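PDB 5YSC: vitamin B12-binding protein from Vibrio cholerae O395, which binds vitamin B12 in the periplasm and probably delivers it to the BtuC subunits of the BtuCDF ABC transporter. Local coordinates for residues I81-A86 with R91-L96; K95-Q98 with T102-D105; I24-H29 with E71-L76. All blocks are in the same frame, centred on the assembly; numbering follows the deposited sequence.

Interaction 1: residues I81-A86 with R91-L96; sequences IIAWPA and RELAKL
Strand 80-83 and helix 90-98 form the first half of a beta-alpha-beta unit in the N-terminal lobe of this periplasmic binding protein. Their contact is made by Ile81, Ala83 and Pro85 on one side and Leu93 and Leu96 on the other. It is wholly apolar and buries 191 Å² in all. Leu93 does most of the work, and its two methyl branches divide the task. CD2 of Leu93 lies 3.7 Å from CB of Ala83, the closest approach of the pair of segments. With only a methyl at Ala83, the helix and strand backbones are closer here than at Ile81 and Leu96. The other branch, CD1 of Leu93, rests 3.8 Å from CA of Pro85, just past the end of the strand. The fork is placed by a first torsion of -72°, with CG beside the backbone N and opposite the carbonyl carbon. One helical turn further on, Leu96 meets Ile81. CD1 of Leu96 is 4.1 Å from CD1 of Ile81, and the two side chains cross at about a right angle. Ile81 gets there with an extended outer chain, chi2 -180°. The loop after the strand leads to the cobalamin pocket. Trp84 and Ala86 belong to that pocket, and Ala86 O makes a weak hydrogen bond to cyanocobalamin. The ring of Trp84 stands edge-to-face with His29. Strand 80-83 lies between strands 23-25 and 103-105 in the parallel sheet. Ile81 and Leu96 also touch Ile73 of helix 70-76, while Ile82 packs on helix 28-36.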
ATOM      1  N   ILE A  81       5.836   5.601  18.413  1.00 18.35           N
ATOM      2  CA  ILE A  81       6.220   5.812  17.026  1.00 17.53           C
ATOM      3  C   ILE A  81       5.666   4.630  16.238  1.00 15.88           C
ATOM      4  O   ILE A  81       5.842   3.474  16.627  1.00 17.50           O
ATOM      5  CB  ILE A  81       7.752   5.931  16.852  1.00 16.59           C
ATOM      6  CG1 ILE A  81       8.312   7.108  17.650  1.00 16.87           C
ATOM      7  CG2 ILE A  81       8.118   6.015  15.374  1.00 17.31           C
ATOM      8  CD1 ILE A  81       9.811   7.304  17.530  1.00 19.52           C
ATOM      9  N   ILE A  82       4.951   4.917  15.158  1.00 12.22           N
ATOM     10  CA  ILE A  82       4.397   3.901  14.281  1.00 10.98           C
ATOM     11  C   ILE A  82       5.304   3.771  13.075  1.00 12.43           C
ATOM     12  O   ILE A  82       5.330   4.649  12.216  1.00 11.98           O
ATOM     13  CB  ILE A  82       2.967   4.233  13.830  1.00 12.00           C
ATOM     14  CG1 ILE A  82       2.094   4.557  15.030  1.00 13.51           C
ATOM     15  CG2 ILE A  82       2.425   3.050  13.070  1.00 10.46           C
ATOM     16  CD1 ILE A  82       0.735   5.090  14.600  1.00 13.58           C
ATOM     17  N   ALA A  83       6.086   2.695  13.042  1.00 12.51           N
ATOM     18  CA  ALA A  83       7.104   2.530  12.014  1.00 12.77           C
ATOM     19  C   ALA A  83       6.638   1.642  10.879  1.00 12.90           C
ATOM     20  O   ALA A  83       5.750   0.816  11.020  1.00 12.76           O
ATOM     21  CB  ALA A  83       8.376   1.937  12.601  1.00 14.47           C
ATOM     22  N   TRP A  84       7.296   1.810   9.747  1.00 12.19           N
ATOM     23  CA  TRP A  84       7.078   1.021   8.548  1.00 11.66           C
ATOM     24  C   TRP A  84       8.390   0.337   8.180  1.00 11.51           C
ATOM     25  O   TRP A  84       9.148   0.833   7.329  1.00 11.12           O
ATOM     26  CB  TRP A  84       6.592   1.907   7.426  1.00 11.10           C
ATOM     27  CG  TRP A  84       6.345   1.241   6.134  1.00 10.53           C
ATOM     28  CD1 TRP A  84       5.937  -0.057   5.916  1.00 12.46           C
ATOM     29  CD2 TRP A  84       6.480   1.848   4.847  1.00 11.66           C
ATOM     30  NE1 TRP A  84       5.821  -0.275   4.572  1.00 14.28           N
ATOM     31  CE2 TRP A  84       6.151   0.871   3.893  1.00 14.25           C
ATOM     32  CE3 TRP A  84       6.838   3.133   4.412  1.00 13.85           C
ATOM     33  CZ2 TRP A  84       6.177   1.131   2.501  1.00 13.72           C
ATOM     34  CZ3 TRP A  84       6.873   3.397   3.027  1.00 13.17           C
ATOM     35  CH2 TRP A  84       6.547   2.400   2.096  1.00 15.46           C
ATOM     36  N   PRO A  85       8.699  -0.783   8.812  1.00 12.34           N
ATOM     37  CA  PRO A  85       9.980  -1.457   8.512  1.00 12.38           C
ATOM     38  C   PRO A  85      10.229  -1.666   7.030  1.00 11.54           C
ATOM     39  O   PRO A  85      11.364  -1.511   6.559  1.00 12.87           O
ATOM     40  CB  PRO A  85       9.838  -2.778   9.253  1.00 13.24           C
ATOM     41  CG  PRO A  85       8.924  -2.530  10.355  1.00 12.98           C
ATOM     42  CD  PRO A  85       7.925  -1.504   9.844  1.00 12.90           C
ATOM     43  N   ALA A  86       9.190  -1.992   6.260  1.00 13.98           N
ATOM     44  CA  ALA A  86       9.423  -2.316   4.856  1.00 15.33           C
ATOM     45  C   ALA A  86       9.913  -1.123   4.062  1.00 17.23           C
ATOM     46  O   ALA A  86      10.616  -1.320   3.051  1.00 19.16           O
ATOM     47  CB  ALA A  86       8.155  -2.907   4.229  1.00 17.32           C
ATOM     48  N   ARG A  91      18.716   1.797   9.331  1.00 14.71           N
ATOM     49  CA  ARG A  91      19.610   2.386  10.316  1.00 15.88           C
ATOM     50  C   ARG A  91      18.866   3.353  11.218  1.00 15.37           C
ATOM     51  O   ARG A  91      19.077   3.376  12.432  1.00 16.02           O
ATOM     52  CB  ARG A  91      20.767   3.105   9.612  1.00 17.23           C
ATOM     53  CG  ARG A  91      21.690   3.844  10.565  1.00 18.69           C
ATOM     54  CD  ARG A  91      22.863   4.462   9.848  1.00 20.34           C
ATOM     55  NE  ARG A  91      23.662   5.297  10.735  1.00 22.81           N
ATOM     56  CZ  ARG A  91      24.632   4.861  11.534  1.00 23.46           C
ATOM     57  NH1 ARG A  91      25.301   5.726  12.291  1.00 24.68           N
ATOM     58  NH2 ARG A  91      24.930   3.571  11.601  1.00 23.18           N
ATOM     59  N   GLU A  92      17.992   4.183  10.637  1.00 17.43           N
ATOM     60  CA  GLU A  92      17.327   5.186  11.452  1.00 16.52           C
ATOM     61  C   GLU A  92      16.313   4.554  12.402  1.00 15.71           C
ATOM     62  O   GLU A  92      16.150   5.031  13.538  1.00 16.31           O
ATOM     63  CB  GLU A  92      16.695   6.245  10.545  1.00 16.65           C
ATOM     64  CG  GLU A  92      17.658   7.326  10.119  1.00 21.86           C
ATOM     65  CD  GLU A  92      18.106   7.181   8.695  1.00 29.13           C
ATOM     66  OE1 GLU A  92      17.873   8.125   7.875  1.00 29.71           O
ATOM     67  OE2 GLU A  92      18.683   6.114   8.386  1.00 31.89           O
ATOM     68  N   LEU A  93      15.593   3.506  11.959  1.00 16.63           N
ATOM     69  CA  LEU A  93      14.705   2.783  12.869  1.00 15.95           C
ATOM     70  C   LEU A  93      15.493   2.131  13.980  1.00 17.40           C
ATOM     71  O   LEU A  93      15.086   2.163  15.147  1.00 17.49           O
ATOM     72  CB  LEU A  93      13.913   1.716  12.131  1.00 16.75           C
ATOM     73  CG  LEU A  93      12.794   2.086  11.199  1.00 19.37           C
ATOM     74  CD1 LEU A  93      12.101   0.802  10.757  1.00 16.34           C
ATOM     75  CD2 LEU A  93      11.836   3.026  11.895  1.00 18.36           C
ATOM     76  N   ALA A  94      16.633   1.520  13.637  1.00 14.13           N
ATOM     77  CA  ALA A  94      17.460   0.928  14.678  1.00 15.53           C
ATOM     78  C   ALA A  94      17.889   1.995  15.670  1.00 16.58           C
ATOM     79  O   ALA A  94      17.843   1.782  16.890  1.00 18.04           O
ATOM     80  CB  ALA A  94      18.680   0.220  14.064  1.00 16.44           C
ATOM     81  N   LYS A  95      18.272   3.173  15.169  1.00 21.03           N
ATOM     82  CA  LYS A  95      18.627   4.275  16.067  1.00 22.90           C
ATOM     83  C   LYS A  95      17.478   4.590  17.009  1.00 21.34           C
ATOM     84  O   LYS A  95      17.674   4.737  18.221  1.00 24.72           O
ATOM     85  CB  LYS A  95      19.011   5.525  15.271  1.00 21.97           C
ATOM     86  CG  LYS A  95      20.470   5.931  15.366  1.00 33.10           C
ATOM     87  CD  LYS A  95      21.125   6.072  14.008  1.00 36.20           C
ATOM     88  CE  LYS A  95      20.793   7.390  13.347  1.00 36.94           C
ATOM     89  NZ  LYS A  95      20.964   7.436  11.838  1.00 36.58           N
ATOM     90  N   LEU A  96      16.260   4.706  16.463  1.00 20.05           N
ATOM     91  CA  LEU A  96      15.102   5.004  17.302  1.00 19.24           C
ATOM     92  C   LEU A  96      14.890   3.928  18.358  1.00 19.77           C
ATOM     93  O   LEU A  96      14.502   4.232  19.500  1.00 19.36           O
ATOM     94  CB  LEU A  96      13.853   5.158  16.425  1.00 18.62           C
ATOM     95  CG  LEU A  96      13.841   6.417  15.568  1.00 18.95           C
ATOM     96  CD1 LEU A  96      12.603   6.370  14.656  1.00 15.13           C
ATOM     97  CD2 LEU A  96      13.866   7.683  16.406  1.00 19.80           C
TER

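Interaction 2: residues K95-Q98 with T102-D105; sequences KLRQ and TIYD
Helix 90-98 turns back into strand 103-105 to complete the beta-alpha-beta unit, and Ile103 packs against the last turn of the helix. The contact has an apolar part and a water-mediated part. In the apolar part one methyl of Ile103 does all the touching. CD1 of Ile103 lies 3.9 Å from CB of Leu96 and 3.6 Å from CG of Arg97. CD1 of Ile103 is also 3.7 Å from the backbone N of Arg97, so it sits against the helix backbone between the two side chains. Ile103 reaches this spot with CG1 opposite its carbonyl carbon, chi1 -60°, and its outer chain extended. Arg97 and Ile103 cross at about a right angle, and only the aliphatic part of the arginine packs here. The polar part lies beyond Ile103. The Arg97 chain bends at chi3, -64°, which turns the guanidinium toward the end of the strand. Asp105 lies nearby, but the opposite charges do not meet directly: Arg97 NH1 and Asp105 OD1 are 4.8 Å apart. A water bridges them. The water O lies at the guanidinium edge, in its plane, accepting from Arg97 NH1 at 2.8 Å and donating to Asp105 OD1 at 2.8 Å.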
ATOM      1  N   LYS A  95      18.272   3.173  15.169  1.00 21.03           N
ATOM      2  CA  LYS A  95      18.627   4.275  16.067  1.00 22.90           C
ATOM      3  C   LYS A  95      17.478   4.590  17.009  1.00 21.34           C
ATOM      4  O   LYS A  95      17.674   4.737  18.221  1.00 24.72           O
ATOM      5  CB  LYS A  95      19.011   5.525  15.271  1.00 21.97           C
ATOM      6  CG  LYS A  95      20.470   5.931  15.366  1.00 33.10           C
ATOM      7  CD  LYS A  95      21.125   6.072  14.008  1.00 36.20           C
ATOM      8  CE  LYS A  95      20.793   7.390  13.347  1.00 36.94           C
ATOM      9  NZ  LYS A  95      20.964   7.436  11.838  1.00 36.58           N
ATOM     10  N   LEU A  96      16.260   4.706  16.463  1.00 20.05           N
ATOM     11  CA  LEU A  96      15.102   5.004  17.302  1.00 19.24           C
ATOM     12  C   LEU A  96      14.890   3.928  18.358  1.00 19.77           C
ATOM     13  O   LEU A  96      14.502   4.232  19.500  1.00 19.36           O
ATOM     14  CB  LEU A  96      13.853   5.158  16.425  1.00 18.62           C
ATOM     15  CG  LEU A  96      13.841   6.417  15.568  1.00 18.95           C
ATOM     16  CD1 LEU A  96      12.603   6.370  14.656  1.00 15.13           C
ATOM     17  CD2 LEU A  96      13.866   7.683  16.406  1.00 19.80           C
ATOM     18  N   ARG A  97      15.087   2.661  17.987  1.00 19.19           N
ATOM     19  CA  ARG A  97      14.978   1.592  18.964  1.00 20.52           C
ATOM     20  C   ARG A  97      16.057   1.752  20.027  1.00 21.94           C
ATOM     21  O   ARG A  97      15.790   1.612  21.222  1.00 24.88           O
ATOM     22  CB  ARG A  97      15.089   0.223  18.291  1.00 21.47           C
ATOM     23  CG  ARG A  97      13.884  -0.174  17.440  1.00 18.97           C
ATOM     24  CD  ARG A  97      13.872  -1.667  17.042  1.00 19.86           C
ATOM     25  NE  ARG A  97      14.995  -2.059  16.192  1.00 20.58           N
ATOM     26  CZ  ARG A  97      15.026  -1.920  14.863  1.00 19.50           C
ATOM     27  NH1 ARG A  97      13.981  -1.380  14.213  1.00 16.23           N
ATOM     28  NH2 ARG A  97      16.097  -2.326  14.173  1.00 18.93           N
ATOM     29  N   GLN A  98      17.280   2.078  19.605  1.00 23.73           N
ATOM     30  CA  GLN A  98      18.380   2.173  20.561  1.00 26.90           C
ATOM     31  C   GLN A  98      18.187   3.360  21.487  1.00 30.62           C
ATOM     32  O   GLN A  98      18.625   3.326  22.642  1.00 33.24           O
ATOM     33  CB  GLN A  98      19.724   2.218  19.805  1.00 32.19           C
ATOM     34  CG  GLN A  98      20.386   0.803  19.700  1.00 43.38           C
ATOM     35  CD  GLN A  98      21.422   0.640  18.564  1.00 46.64           C
ATOM     36  OE1 GLN A  98      21.632   1.548  17.747  1.00 51.12           O
ATOM     37  NE2 GLN A  98      22.061  -0.536  18.521  1.00 41.51           N
ATOM     38  N   THR A 102       9.180   3.795  22.291  1.00 22.87           N
ATOM     39  CA  THR A 102       8.205   2.743  22.117  1.00 24.33           C
ATOM     40  C   THR A 102       7.775   2.779  20.657  1.00 22.60           C
ATOM     41  O   THR A 102       7.292   3.811  20.175  1.00 20.70           O
ATOM     42  CB  THR A 102       7.023   2.927  23.057  1.00 26.99           C
ATOM     43  OG1 THR A 102       7.490   2.873  24.412  1.00 30.17           O
ATOM     44  CG2 THR A 102       6.023   1.822  22.853  1.00 28.55           C
ATOM     45  N   ILE A 103       7.994   1.674  19.955  1.00 19.62           N
ATOM     46  CA  ILE A 103       7.762   1.609  18.524  1.00 17.78           C
ATOM     47  C   ILE A 103       6.859   0.441  18.198  1.00 19.31           C
ATOM     48  O   ILE A 103       7.142  -0.709  18.565  1.00 22.10           O
ATOM     49  CB  ILE A 103       9.075   1.475  17.735  1.00 18.65           C
ATOM     50  CG1 ILE A 103       9.979   2.664  18.013  1.00 18.29           C
ATOM     51  CG2 ILE A 103       8.781   1.376  16.228  1.00 17.51           C
ATOM     52  CD1 ILE A 103      11.427   2.405  17.738  1.00 19.68           C
ATOM     53  N   TYR A 104       5.805   0.718  17.439  1.00 15.86           N
ATOM     54  CA  TYR A 104       4.997  -0.308  16.838  1.00 16.06           C
ATOM     55  C   TYR A 104       5.478  -0.520  15.411  1.00 15.75           C
ATOM     56  O   TYR A 104       5.511   0.416  14.618  1.00 15.71           O
ATOM     57  CB  TYR A 104       3.516   0.091  16.896  1.00 17.13           C
ATOM     58  CG  TYR A 104       2.666  -0.952  16.235  1.00 16.65           C
ATOM     59  CD1 TYR A 104       2.326  -2.123  16.903  1.00 18.74           C
ATOM     60  CD2 TYR A 104       2.237  -0.789  14.920  1.00 14.89           C
ATOM     61  CE1 TYR A 104       1.584  -3.088  16.302  1.00 20.22           C
ATOM     62  CE2 TYR A 104       1.478  -1.753  14.312  1.00 15.88           C
ATOM     63  CZ  TYR A 104       1.142  -2.904  15.008  1.00 18.13           C
ATOM     64  OH  TYR A 104       0.439  -3.910  14.414  1.00 18.47           O
ATOM     65  N   ASP A 105       5.878  -1.747  15.090  1.00 15.55           N
ATOM     66  CA  ASP A 105       6.285  -2.080  13.730  1.00 16.32           C
ATOM     67  C   ASP A 105       5.070  -2.494  12.903  1.00 18.25           C
ATOM     68  O   ASP A 105       4.482  -3.553  13.157  1.00 16.81           O
ATOM     69  CB  ASP A 105       7.294  -3.220  13.738  1.00 14.89           C
ATOM     70  CG  ASP A 105       8.620  -2.812  14.262  1.00 16.06           C
ATOM     71  OD1 ASP A 105       9.177  -1.811  13.756  1.00 17.72           O
ATOM     72  OD2 ASP A 105       9.078  -3.530  15.198  1.00 17.54           O
TER
HETATM   73  O   HOH W   1      11.386  -0.614  14.996  1.00 22.52           O

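Interaction 3: residues I24-H29 with E71-L76; sequences ISLAPH and EKILTL
Ile24 on strand 23-25 and Leu26 in the following loop pack against Ile73 and Leu76 of helix 70-76. This is buried packing between the parallel sheet and a helix of the N-terminal lobe. The CD1 methyl of Ile24 is the main point of contact. CD1 of Ile24 lies 3.8 Å from CD1 of Leu76 and 4.0 Å from CG2 of Ile73. CD1 of Ile24 also comes 4.0 Å from CB of Leu76, so it fits between two side chains on one face of the helix. Two torsions put it there. Chi1 of -71° sets CG1 of Ile24 opposite the carbonyl carbon, and chi2 of -180° stretches the chain straight toward the helix. Ile24 and Leu76 meet at a slant. CG2 and CG1 of Ile73 both lie against Ile24 CD1, while CD1 at the end of the longer branch reaches Leu26. There CD1 of Ile73 is 4.1 Å from CD2 of Leu26, and the two side chains cross at about a right angle. Leu26 is the only residue of the loop to reach the helix. Beyond it, Ala27 N makes a weak hydrogen bond to Ser25 OG, nearly straight at 174°. Ala27 is the N-cap of helix 28-36, where His29 N binds cyanocobalamin. Glu71, in the same helix as Ile73 but not in the contact, is probably important for BtuC binding. Strand 23-25 runs between strands 43-45 and 80-83. Leu76 also touches Ala45 of the former, and Leu26 reaches Leu93 of helix 90-98.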
ATOM      1  N   ILE A  24       3.840   9.551  16.652  1.00 17.01           N
ATOM      2  CA  ILE A  24       4.469   9.914  15.383  1.00 15.94           C
ATOM      3  C   ILE A  24       4.275   8.765  14.416  1.00 15.69           C
ATOM      4  O   ILE A  24       4.467   7.608  14.787  1.00 15.77           O
ATOM      5  CB  ILE A  24       5.957  10.229  15.573  1.00 16.70           C
ATOM      6  CG1 ILE A  24       6.096  11.556  16.333  1.00 16.74           C
ATOM      7  CG2 ILE A  24       6.705  10.303  14.230  1.00 16.19           C
ATOM      8  CD1 ILE A  24       7.549  11.970  16.574  1.00 22.21           C
ATOM      9  N   SER A  25       3.885   9.087  13.180  1.00 13.56           N
ATOM     10  CA  SER A  25       3.743   8.119  12.095  1.00 12.12           C
ATOM     11  C   SER A  25       4.844   8.341  11.073  1.00 14.25           C
ATOM     12  O   SER A  25       5.071   9.476  10.622  1.00 11.52           O
ATOM     13  CB  SER A  25       2.390   8.259  11.401  1.00 11.13           C
ATOM     14  OG  SER A  25       2.413   7.560  10.183  1.00 10.75           O
ATOM     15  N   LEU A  26       5.482   7.253  10.677  1.00 10.27           N
ATOM     16  CA  LEU A  26       6.576   7.319   9.716  1.00 12.02           C
ATOM     17  C   LEU A  26       6.179   6.872   8.307  1.00 11.94           C
ATOM     18  O   LEU A  26       7.064   6.617   7.489  1.00 12.55           O
ATOM     19  CB  LEU A  26       7.755   6.495  10.220  1.00 13.44           C
ATOM     20  CG  LEU A  26       8.304   6.888  11.598  1.00 12.00           C
ATOM     21  CD1 LEU A  26       9.469   5.969  11.951  1.00 12.61           C
ATOM     22  CD2 LEU A  26       8.759   8.345  11.661  1.00 15.81           C
ATOM     23  N   ALA A  27       4.876   6.751   8.003  1.00  9.69           N
ATOM     24  CA  ALA A  27       4.470   6.335   6.658  1.00 10.39           C
ATOM     25  C   ALA A  27       3.056   6.823   6.339  1.00  8.31           C
ATOM     26  O   ALA A  27       2.235   6.958   7.245  1.00  9.49           O
ATOM     27  CB  ALA A  27       4.527   4.813   6.482  1.00 11.21           C
ATOM     28  N   PRO A  28       2.754   7.078   5.061  1.00  9.51           N
ATOM     29  CA  PRO A  28       1.369   7.434   4.695  1.00 10.02           C
ATOM     30  C   PRO A  28       0.360   6.406   5.147  1.00  8.57           C
ATOM     31  O   PRO A  28      -0.700   6.777   5.672  1.00  8.28           O
ATOM     32  CB  PRO A  28       1.436   7.529   3.174  1.00  8.96           C
ATOM     33  CG  PRO A  28       2.841   7.931   2.870  1.00  9.79           C
ATOM     34  CD  PRO A  28       3.671   7.127   3.903  1.00 10.71           C
ATOM     35  N   HIS A  29       0.634   5.121   4.932  1.00  9.36           N
ATOM     36  CA  HIS A  29      -0.333   4.113   5.356  1.00  8.60           C
ATOM     37  C   HIS A  29      -0.469   4.115   6.860  1.00  8.38           C
ATOM     38  O   HIS A  29      -1.568   3.934   7.394  1.00  9.83           O
ATOM     39  CB  HIS A  29       0.054   2.716   4.874  1.00  8.33           C
ATOM     40  CG  HIS A  29       0.933   1.969   5.848  1.00 11.37           C
ATOM     41  ND1 HIS A  29       2.293   2.180   5.945  1.00 11.90           N
ATOM     42  CD2 HIS A  29       0.614   1.089   6.826  1.00 11.95           C
ATOM     43  CE1 HIS A  29       2.775   1.447   6.929  1.00 12.59           C
ATOM     44  NE2 HIS A  29       1.782   0.763   7.464  1.00 11.02           N
ATOM     45  N   GLU A  71      16.395  14.229  14.481  1.00 21.53           N
ATOM     46  CA  GLU A  71      16.523  15.444  15.273  1.00 25.32           C
ATOM     47  C   GLU A  71      15.150  15.967  15.667  1.00 24.81           C
ATOM     48  O   GLU A  71      14.889  16.242  16.841  1.00 27.87           O
ATOM     49  CB  GLU A  71      17.286  16.490  14.480  1.00 26.19           C
ATOM     50  CG  GLU A  71      17.599  17.758  15.265  1.00 28.72           C
ATOM     51  CD  GLU A  71      18.587  18.662  14.560  1.00 35.24           C
ATOM     52  OE1 GLU A  71      18.939  18.405  13.388  1.00 38.81           O
ATOM     53  OE2 GLU A  71      19.019  19.640  15.195  1.00 40.83           O
ATOM     54  N   LYS A  72      14.254  16.080  14.686  1.00 23.58           N
ATOM     55  CA  LYS A  72      12.901  16.570  14.947  1.00 25.30           C
ATOM     56  C   LYS A  72      12.149  15.631  15.869  1.00 26.67           C
ATOM     57  O   LYS A  72      11.424  16.082  16.756  1.00 28.36           O
ATOM     58  CB  LYS A  72      12.145  16.748  13.632  1.00 24.19           C
ATOM     59  CG  LYS A  72      12.301  18.096  13.006  1.00 35.66           C
ATOM     60  CD  LYS A  72      11.557  18.220  11.657  1.00 38.50           C
ATOM     61  CE  LYS A  72      10.753  19.493  11.529  1.00 41.86           C
ATOM     62  NZ  LYS A  72       9.337  19.256  11.961  1.00 40.90           N
ATOM     63  N   ILE A  73      12.309  14.317  15.684  1.00 24.13           N
ATOM     64  CA  ILE A  73      11.659  13.361  16.577  1.00 23.15           C
ATOM     65  C   ILE A  73      12.122  13.552  18.023  1.00 28.75           C
ATOM     66  O   ILE A  73      11.322  13.446  18.972  1.00 29.69           O
ATOM     67  CB  ILE A  73      11.901  11.924  16.077  1.00 21.44           C
ATOM     68  CG1 ILE A  73      11.216  11.755  14.716  1.00 18.80           C
ATOM     69  CG2 ILE A  73      11.390  10.918  17.056  1.00 19.10           C
ATOM     70  CD1 ILE A  73      11.288  10.364  14.157  1.00 18.51           C
ATOM     71  N   LEU A  74      13.422  13.786  18.224  1.00 28.71           N
ATOM     72  CA  LEU A  74      13.915  14.073  19.567  1.00 32.37           C
ATOM     73  C   LEU A  74      13.184  15.279  20.139  1.00 34.76           C
ATOM     74  O   LEU A  74      12.736  15.272  21.291  1.00 36.47           O
ATOM     75  CB  LEU A  74      15.419  14.348  19.506  1.00 30.57           C
ATOM     76  CG  LEU A  74      16.495  13.306  19.829  1.00 33.92           C
ATOM     77  CD1 LEU A  74      16.010  11.919  20.151  1.00 34.56           C
ATOM     78  CD2 LEU A  74      17.477  13.270  18.677  1.00 30.34           C
ATOM     79  N   THR A  75      13.032  16.287  19.292  1.00 36.79           N
ATOM     80  CA  THR A  75      12.327  17.517  19.603  1.00 37.68           C
ATOM     81  C   THR A  75      10.871  17.317  20.014  1.00 40.71           C
ATOM     82  O   THR A  75      10.294  18.176  20.667  1.00 45.32           O
ATOM     83  CB  THR A  75      12.319  18.424  18.369  1.00 48.08           C
ATOM     84  OG1 THR A  75      13.428  19.333  18.414  1.00 46.97           O
ATOM     85  CG2 THR A  75      11.008  19.179  18.269  1.00 47.96           C
ATOM     86  N   LEU A  76      10.279  16.196  19.616  1.00 27.32           N
ATOM     87  CA  LEU A  76       8.851  15.965  19.798  1.00 25.34           C
ATOM     88  C   LEU A  76       8.516  15.044  20.953  1.00 27.38           C
ATOM     89  O   LEU A  76       7.360  15.026  21.385  1.00 29.84           O
ATOM     90  CB  LEU A  76       8.231  15.394  18.516  1.00 23.75           C
ATOM     91  CG  LEU A  76       8.063  16.407  17.375  1.00 26.89           C
ATOM     92  CD1 LEU A  76       7.790  15.719  16.054  1.00 25.72           C
ATOM     93  CD2 LEU A  76       6.935  17.392  17.690  1.00 30.80           C
TER

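From the N terminus, interaction 3 comes first. It closes the longest loop, with 41 residues between its segments, and joins strand 23-25 to helix 70-76. Interaction 1 then closes a short loop between strand 80-83 and helix 90-98. Interaction 2 closes another and brings in strand 103-105. Interaction 3 precedes both others, and interaction 2 begins on the stretch where interaction 1 ends. Their segments overlap at Lys95 and Leu96, and Leu96 packs in both. Together the three contacts tie helices 70-76 and 90-98 to one parallel sheet. Backbone hydrogen bonds join Ile82 N to Ile24 O and Tyr104 N to Ile81 O. Leu96 also packs on Leu26, joining interactions 1 and 2 to interaction 3.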